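Local coordinates for protein DNA polymerase sliding clamp 3 (Sulfolobus tokodaii, PDB 3AIZ) that forms, with its partner subunits, a ring-shaped sliding clamp that encircles DNA and tethers the replicative polymerase and other DNA-processing proteins to it, at residues Val77-Tyr88 with Val99-Phe109. Residues are numbered along the deposited sequence; the frame is centred on the assembly and turned at random.
Sequences VLKTVTKNDSLY and VTLDGVYERTF
Leu101 reaches from the middle strand of three that form an antiparallel meander within a larger sheet to meet Val77, Thr80, Val81 and Leu87. Its CB lies over the centre of the Arg107 guanidinium, 3.4 Å above that plane. CG, anti to the carbonyl carbon (chi1 -54°), is aimed at segment 77-88, and its branches diverge: CD1 meets Val77 O at 3.5 Å and the hydroxyl of Thr80, whereas CD2 touches both Val81 CG1 and Leu87 CD1, each at 3.7 Å. A branched leucine suits a place with two sets of neighbours. Thr80 OG1 donates to Val77 O, so the hydroxyl is satisfied where it borders the methyl. Val77 CG1 lies over one face of the Phe109 ring, a CH-pi contact 3.7 Å from the centroid. In the strand pairing, Asp102 O accepts from Ser86 N and Ser86 OG, which approach from opposite faces of its plane. Next to Ser86 in the chain, Asp85 OD2 takes Thr82 N at 2.8 Å and forms a salt bridge with Arg107 NH1, though that hydrogen bond is bent and weak. One carboxylate thus ties the helix-to-strand loop to strand 106-109, which pairs with the neighbouring clamp B subunit.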
ATOM      1  N   VAL C  77      -6.782  30.551  10.755  1.00 37.58           N
ATOM      2  CA  VAL C  77      -7.004  30.454  12.193  1.00 38.78           C
ATOM      3  C   VAL C  77      -8.216  29.585  12.501  1.00 38.64           C
ATOM      4  O   VAL C  77      -8.326  29.025  13.591  1.00 41.43           O
ATOM      5  CB  VAL C  77      -7.183  31.839  12.852  1.00 37.60           C
ATOM      6  CG1 VAL C  77      -6.048  32.769  12.450  1.00 38.78           C
ATOM      7  CG2 VAL C  77      -8.524  32.439  12.479  1.00 41.04           C
ATOM      8  N   LEU C  78      -9.124  29.477  11.537  1.00 41.31           N
ATOM      9  CA  LEU C  78     -10.306  28.638  11.692  1.00 39.08           C
ATOM     10  C   LEU C  78      -9.939  27.160  11.622  1.00 41.99           C
ATOM     11  O   LEU C  78     -10.589  26.321  12.242  1.00 44.72           O
ATOM     12  CB  LEU C  78     -11.355  28.972  10.631  1.00 40.23           C
ATOM     13  CG  LEU C  78     -12.096  30.303  10.784  1.00 41.24           C
ATOM     14  CD1 LEU C  78     -13.067  30.506   9.633  1.00 36.61           C
ATOM     15  CD2 LEU C  78     -12.823  30.368  12.115  1.00 35.49           C
ATOM     16  N   LYS C  79      -8.893  26.848  10.864  1.00 40.54           N
ATOM     17  CA  LYS C  79      -8.425  25.474  10.741  1.00 41.39           C
ATOM     18  C   LYS C  79      -7.870  24.960  12.066  1.00 41.81           C
ATOM     19  O   LYS C  79      -7.742  23.752  12.268  1.00 40.28           O
ATOM     20  CB  LYS C  79      -7.347  25.364   9.661  1.00 42.37           C
ATOM     21  CG  LYS C  79      -7.832  25.608   8.244  1.00 43.03           C
ATOM     22  CD  LYS C  79      -6.699  25.408   7.248  1.00 47.86           C
ATOM     23  CE  LYS C  79      -7.146  25.678   5.820  1.00 55.38           C
ATOM     24  NZ  LYS C  79      -6.041  25.458   4.845  1.00 56.94           N
ATOM     25  N   THR C  80      -7.538  25.882  12.963  1.00 43.27           N
ATOM     26  CA  THR C  80      -6.897  25.520  14.222  1.00 43.60           C
ATOM     27  C   THR C  80      -7.906  25.249  15.332  1.00 46.08           C
ATOM     28  O   THR C  80      -7.535  25.139  16.500  1.00 47.31           O
ATOM     29  CB  THR C  80      -5.921  26.614  14.696  1.00 40.11           C
ATOM     30  OG1 THR C  80      -6.657  27.716  15.242  1.00 36.64           O
ATOM     31  CG2 THR C  80      -5.060  27.099  13.541  1.00 39.86           C
ATOM     32  N   VAL C  81      -9.181  25.144  14.969  1.00 45.60           N
ATOM     33  CA  VAL C  81     -10.220  24.864  15.955  1.00 48.48           C
ATOM     34  C   VAL C  81     -10.352  23.364  16.192  1.00 52.10           C
ATOM     35  O   VAL C  81     -10.175  22.561  15.276  1.00 50.60           O
ATOM     36  CB  VAL C  81     -11.590  25.436  15.535  1.00 47.75           C
ATOM     37  CG1 VAL C  81     -11.479  26.925  15.250  1.00 45.51           C
ATOM     38  CG2 VAL C  81     -12.132  24.693  14.325  1.00 52.91           C
ATOM     39  N   THR C  82     -10.661  22.995  17.430  1.00 55.13           N
ATOM     40  CA  THR C  82     -10.842  21.596  17.787  1.00 57.66           C
ATOM     41  C   THR C  82     -12.325  21.259  17.886  1.00 62.48           C
ATOM     42  O   THR C  82     -13.180  22.066  17.522  1.00 59.87           O
ATOM     43  CB  THR C  82     -10.162  21.265  19.125  1.00 59.09           C
ATOM     44  OG1 THR C  82     -10.792  22.003  20.179  1.00 61.51           O
ATOM     45  CG2 THR C  82      -8.686  21.624  19.073  1.00 54.76           C
ATOM     46  N   LYS C  83     -12.623  20.063  18.381  1.00 67.44           N
ATOM     47  CA  LYS C  83     -14.004  19.623  18.541  1.00 67.94           C
ATOM     48  C   LYS C  83     -14.687  20.373  19.680  1.00 66.88           C
ATOM     49  O   LYS C  83     -15.868  20.711  19.593  1.00 66.19           O
ATOM     50  CB  LYS C  83     -14.057  18.118  18.805  1.00 74.16           C
ATOM     51  CG  LYS C  83     -13.443  17.263  17.706  1.00 78.86           C
ATOM     52  CD  LYS C  83     -14.261  17.323  16.426  1.00 74.69           C
ATOM     53  CE  LYS C  83     -13.718  16.361  15.381  1.00 72.77           C
ATOM     54  NZ  LYS C  83     -14.566  16.333  14.155  1.00 73.41           N
ATOM     55  N   ASN C  84     -13.936  20.631  20.745  1.00 64.66           N
ATOM     56  CA  ASN C  84     -14.481  21.281  21.933  1.00 65.35           C
ATOM     57  C   ASN C  84     -14.112  22.760  22.037  1.00 63.85           C
ATOM     58  O   ASN C  84     -14.029  23.313  23.135  1.00 62.32           O
ATOM     59  CB  ASN C  84     -14.044  20.534  23.197  1.00 72.09           C
ATOM     60  CG  ASN C  84     -12.535  20.405  23.307  1.00 75.38           C
ATOM     61  OD1 ASN C  84     -11.815  21.403  23.345  1.00 67.96           O
ATOM     62  ND2 ASN C  84     -12.049  19.169  23.365  1.00 72.86           N
ATOM     63  N   ASP C  85     -13.889  23.393  20.890  1.00 63.03           N
ATOM     64  CA  ASP C  85     -13.581  24.818  20.847  1.00 55.08           C
ATOM     65  C   ASP C  85     -14.831  25.646  20.592  1.00 49.74           C
ATOM     66  O   ASP C  85     -15.620  25.333  19.701  1.00 53.38           O
ATOM     67  CB  ASP C  85     -12.552  25.116  19.756  1.00 52.75           C
ATOM     68  CG  ASP C  85     -11.132  25.084  20.270  1.00 54.99           C
ATOM     69  OD1 ASP C  85     -10.930  25.333  21.478  1.00 57.75           O
ATOM     70  OD2 ASP C  85     -10.215  24.821  19.464  1.00 56.52           O
ATOM     71  N   SER C  86     -15.009  26.700  21.380  1.00 50.28           N
ATOM     72  CA  SER C  86     -16.065  27.670  21.129  1.00 47.75           C
ATOM     73  C   SER C  86     -15.450  28.888  20.451  1.00 47.45           C
ATOM     74  O   SER C  86     -14.317  29.262  20.748  1.00 48.69           O
ATOM     75  CB  SER C  86     -16.761  28.071  22.432  1.00 49.25           C
ATOM     76  OG  SER C  86     -15.842  28.628  23.356  1.00 53.58           O
ATOM     77  N   LEU C  87     -16.191  29.501  19.536  1.00 48.71           N
ATOM     78  CA  LEU C  87     -15.655  30.610  18.755  1.00 45.45           C
ATOM     79  C   LEU C  87     -16.357  31.929  19.063  1.00 44.73           C
ATOM     80  O   LEU C  87     -17.558  31.958  19.322  1.00 49.89           O
ATOM     81  CB  LEU C  87     -15.738  30.294  17.260  1.00 43.32           C
ATOM     82  CG  LEU C  87     -15.096  31.297  16.302  1.00 42.35           C
ATOM     83  CD1 LEU C  87     -14.318  30.573  15.218  1.00 41.65           C
ATOM     84  CD2 LEU C  87     -16.144  32.218  15.697  1.00 42.18           C
ATOM     85  N   TYR C  88     -15.594  33.017  19.038  1.00 41.74           N
ATOM     86  CA  TYR C  88     -16.139  34.349  19.277  1.00 42.18           C
ATOM     87  C   TYR C  88     -15.705  35.315  18.181  1.00 41.83           C
ATOM     88  O   TYR C  88     -14.527  35.384  17.833  1.00 43.09           O
ATOM     89  CB  TYR C  88     -15.683  34.885  20.638  1.00 45.39           C
ATOM     90  CG  TYR C  88     -16.208  34.112  21.830  1.00 49.85           C
ATOM     91  CD1 TYR C  88     -15.515  33.019  22.334  1.00 49.33           C
ATOM     92  CD2 TYR C  88     -17.390  34.484  22.459  1.00 51.78           C
ATOM     93  CE1 TYR C  88     -15.986  32.313  23.426  1.00 49.86           C
ATOM     94  CE2 TYR C  88     -17.869  33.785  23.553  1.00 55.09           C
ATOM     95  CZ  TYR C  88     -17.164  32.698  24.030  1.00 54.38           C
ATOM     96  OH  TYR C  88     -17.634  31.996  25.117  1.00 52.10           O
ATOM     97  N   VAL C  99     -11.175  37.258  16.314  1.00 40.60           N
ATOM     98  CA  VAL C  99     -11.545  35.854  16.425  1.00 37.29           C
ATOM     99  C   VAL C  99     -10.959  35.278  17.708  1.00 37.30           C
ATOM    100  O   VAL C  99      -9.741  35.241  17.881  1.00 33.99           O
ATOM    101  CB  VAL C  99     -11.039  35.039  15.223  1.00 35.29           C
ATOM    102  CG1 VAL C  99     -11.639  33.644  15.239  1.00 35.09           C
ATOM    103  CG2 VAL C  99     -11.378  35.747  13.924  1.00 40.66           C
ATOM    104  N   THR C 100     -11.829  34.832  18.608  1.00 36.34           N
ATOM    105  CA  THR C 100     -11.386  34.297  19.888  1.00 37.22           C
ATOM    106  C   THR C 100     -11.743  32.824  20.038  1.00 40.68           C
ATOM    107  O   THR C 100     -12.903  32.478  20.257  1.00 43.89           O
ATOM    108  CB  THR C 100     -11.995  35.077  21.065  1.00 40.36           C
ATOM    109  OG1 THR C 100     -11.639  36.460  20.959  1.00 45.36           O
ATOM    110  CG2 THR C 100     -11.487  34.526  22.389  1.00 35.04           C
ATOM    111  N   LEU C 101     -10.740  31.961  19.919  1.00 37.73           N
ATOM    112  CA  LEU C 101     -10.939  30.533  20.118  1.00 37.65           C
ATOM    113  C   LEU C 101     -10.798  30.190  21.598  1.00 41.36           C
ATOM    114  O   LEU C 101      -9.799  30.531  22.231  1.00 43.40           O
ATOM    115  CB  LEU C 101      -9.935  29.731  19.289  1.00 35.76           C
ATOM    116  CG  LEU C 101      -9.907  30.055  17.796  1.00 36.83           C
ATOM    117  CD1 LEU C 101      -8.990  29.096  17.060  1.00 40.20           C
ATOM    118  CD2 LEU C 101     -11.309  30.003  17.215  1.00 42.65           C
ATOM    119  N   ASP C 102     -11.806  29.521  22.146  1.00 42.55           N
ATOM    120  CA  ASP C 102     -11.817  29.192  23.564  1.00 42.99           C
ATOM    121  C   ASP C 102     -11.981  27.692  23.781  1.00 47.97           C
ATOM    122  O   ASP C 102     -13.039  27.126  23.507  1.00 50.93           O
ATOM    123  CB  ASP C 102     -12.935  29.956  24.276  1.00 49.58           C
ATOM    124  CG  ASP C 102     -12.831  29.873  25.787  1.00 55.77           C
ATOM    125  OD1 ASP C 102     -12.073  29.016  26.290  1.00 55.87           O
ATOM    126  OD2 ASP C 102     -13.510  30.666  26.474  1.00 60.55           O
ATOM    127  N   GLY C 103     -10.923  27.056  24.276  1.00 45.64           N
ATOM    128  CA  GLY C 103     -10.943  25.634  24.560  1.00 45.65           C
ATOM    129  C   GLY C 103      -9.935  25.277  25.633  1.00 44.96           C
ATOM    130  O   GLY C 103     -10.008  25.781  26.754  1.00 44.06           O
ATOM    131  N   VAL C 104      -8.990  24.405  25.290  1.00 40.52           N
ATOM    132  CA  VAL C 104      -7.915  24.047  26.206  1.00 37.45           C
ATOM    133  C   VAL C 104      -7.251  25.310  26.745  1.00 40.59           C
ATOM    134  O   VAL C 104      -6.911  25.395  27.925  1.00 42.01           O
ATOM    135  CB  VAL C 104      -6.856  23.173  25.513  1.00 37.44           C
ATOM    136  CG1 VAL C 104      -5.693  22.897  26.459  1.00 39.38           C
ATOM    137  CG2 VAL C 104      -7.478  21.874  25.022  1.00 30.16           C
ATOM    138  N   TYR C 105      -7.070  26.288  25.866  1.00 39.72           N
ATOM    139  CA  TYR C 105      -6.557  27.594  26.254  1.00 38.50           C
ATOM    140  C   TYR C 105      -7.250  28.664  25.423  1.00 38.80           C
ATOM    141  O   TYR C 105      -7.775  28.377  24.349  1.00 41.38           O
ATOM    142  CB  TYR C 105      -5.042  27.661  26.058  1.00 35.95           C
ATOM    143  CG  TYR C 105      -4.602  27.567  24.616  1.00 36.12           C
ATOM    144  CD1 TYR C 105      -4.703  26.373  23.916  1.00 36.90           C
ATOM    145  CD2 TYR C 105      -4.075  28.669  23.957  1.00 34.04           C
ATOM    146  CE1 TYR C 105      -4.299  26.282  22.600  1.00 34.33           C
ATOM    147  CE2 TYR C 105      -3.666  28.585  22.642  1.00 32.90           C
ATOM    148  CZ  TYR C 105      -3.781  27.390  21.968  1.00 33.26           C
ATOM    149  OH  TYR C 105      -3.377  27.300  20.656  1.00 33.80           O
ATOM    150  N   GLU C 106      -7.260  29.895  25.921  1.00 39.12           N
ATOM    151  CA  GLU C 106      -7.920  30.987  25.217  1.00 40.09           C
ATOM    152  C   GLU C 106      -6.930  31.756  24.348  1.00 38.73           C
ATOM    153  O   GLU C 106      -5.810  32.043  24.770  1.00 36.41           O
ATOM    154  CB  GLU C 106      -8.611  31.928  26.205  1.00 43.03           C
ATOM    155  CG  GLU C 106      -9.565  32.912  25.554  1.00 45.17           C
ATOM    156  CD  GLU C 106     -10.295  33.769  26.568  1.00 55.57           C
ATOM    157  OE1 GLU C 106      -9.750  33.972  27.675  1.00 57.16           O
ATOM    158  OE2 GLU C 106     -11.411  34.240  26.258  1.00 53.25           O
ATOM    159  N   ARG C 107      -7.349  32.085  23.132  1.00 38.62           N
ATOM    160  CA  ARG C 107      -6.478  32.756  22.175  1.00 38.00           C
ATOM    161  C   ARG C 107      -7.282  33.673  21.259  1.00 35.43           C
ATOM    162  O   ARG C 107      -8.390  33.334  20.846  1.00 34.46           O
ATOM    163  CB  ARG C 107      -5.713  31.720  21.351  1.00 35.85           C
ATOM    164  CG  ARG C 107      -6.605  30.661  20.719  1.00 37.02           C
ATOM    165  CD  ARG C 107      -5.797  29.482  20.208  1.00 38.72           C
ATOM    166  NE  ARG C 107      -6.641  28.443  19.623  1.00 39.37           N
ATOM    167  CZ  ARG C 107      -7.393  27.605  20.330  1.00 37.13           C
ATOM    168  NH1 ARG C 107      -8.127  26.688  19.715  1.00 38.04           N
ATOM    169  NH2 ARG C 107      -7.419  27.687  21.651  1.00 38.58           N
ATOM    170  N   THR C 108      -6.719  34.836  20.943  1.00 35.28           N
ATOM    171  CA  THR C 108      -7.412  35.811  20.107  1.00 32.75           C
ATOM    172  C   THR C 108      -6.564  36.299  18.936  1.00 32.86           C
ATOM    173  O   THR C 108      -5.505  36.897  19.126  1.00 31.37           O
ATOM    174  CB  THR C 108      -7.877  37.029  20.927  1.00 34.05           C
ATOM    175  OG1 THR C 108      -8.911  36.629  21.835  1.00 36.29           O
ATOM    176  CG2 THR C 108      -8.414  38.116  20.005  1.00 34.42           C
ATOM    177  N   PHE C 109      -7.042  36.035  17.724  1.00 34.37           N
ATOM    178  CA  PHE C 109      -6.411  36.547  16.515  1.00 31.93           C
ATOM    179  C   PHE C 109      -7.142  37.800  16.044  1.00 34.35           C
ATOM    180  O   PHE C 109      -8.350  37.935  16.238  1.00 36.48           O
ATOM    181  CB  PHE C 109      -6.435  35.493  15.407  1.00 31.86           C
ATOM    182  CG  PHE C 109      -5.615  34.272  15.705  1.00 29.06           C
ATOM    183  CD1 PHE C 109      -6.130  33.246  16.477  1.00 28.56           C
ATOM    184  CD2 PHE C 109      -4.334  34.141  15.195  1.00 28.97           C
ATOM    185  CE1 PHE C 109      -5.380  32.120  16.746  1.00 28.93           C
ATOM    186  CE2 PHE C 109      -3.581  33.015  15.459  1.00 28.75           C
ATOM    187  CZ  PHE C 109      -4.103  32.004  16.236  1.00 28.99           C
TER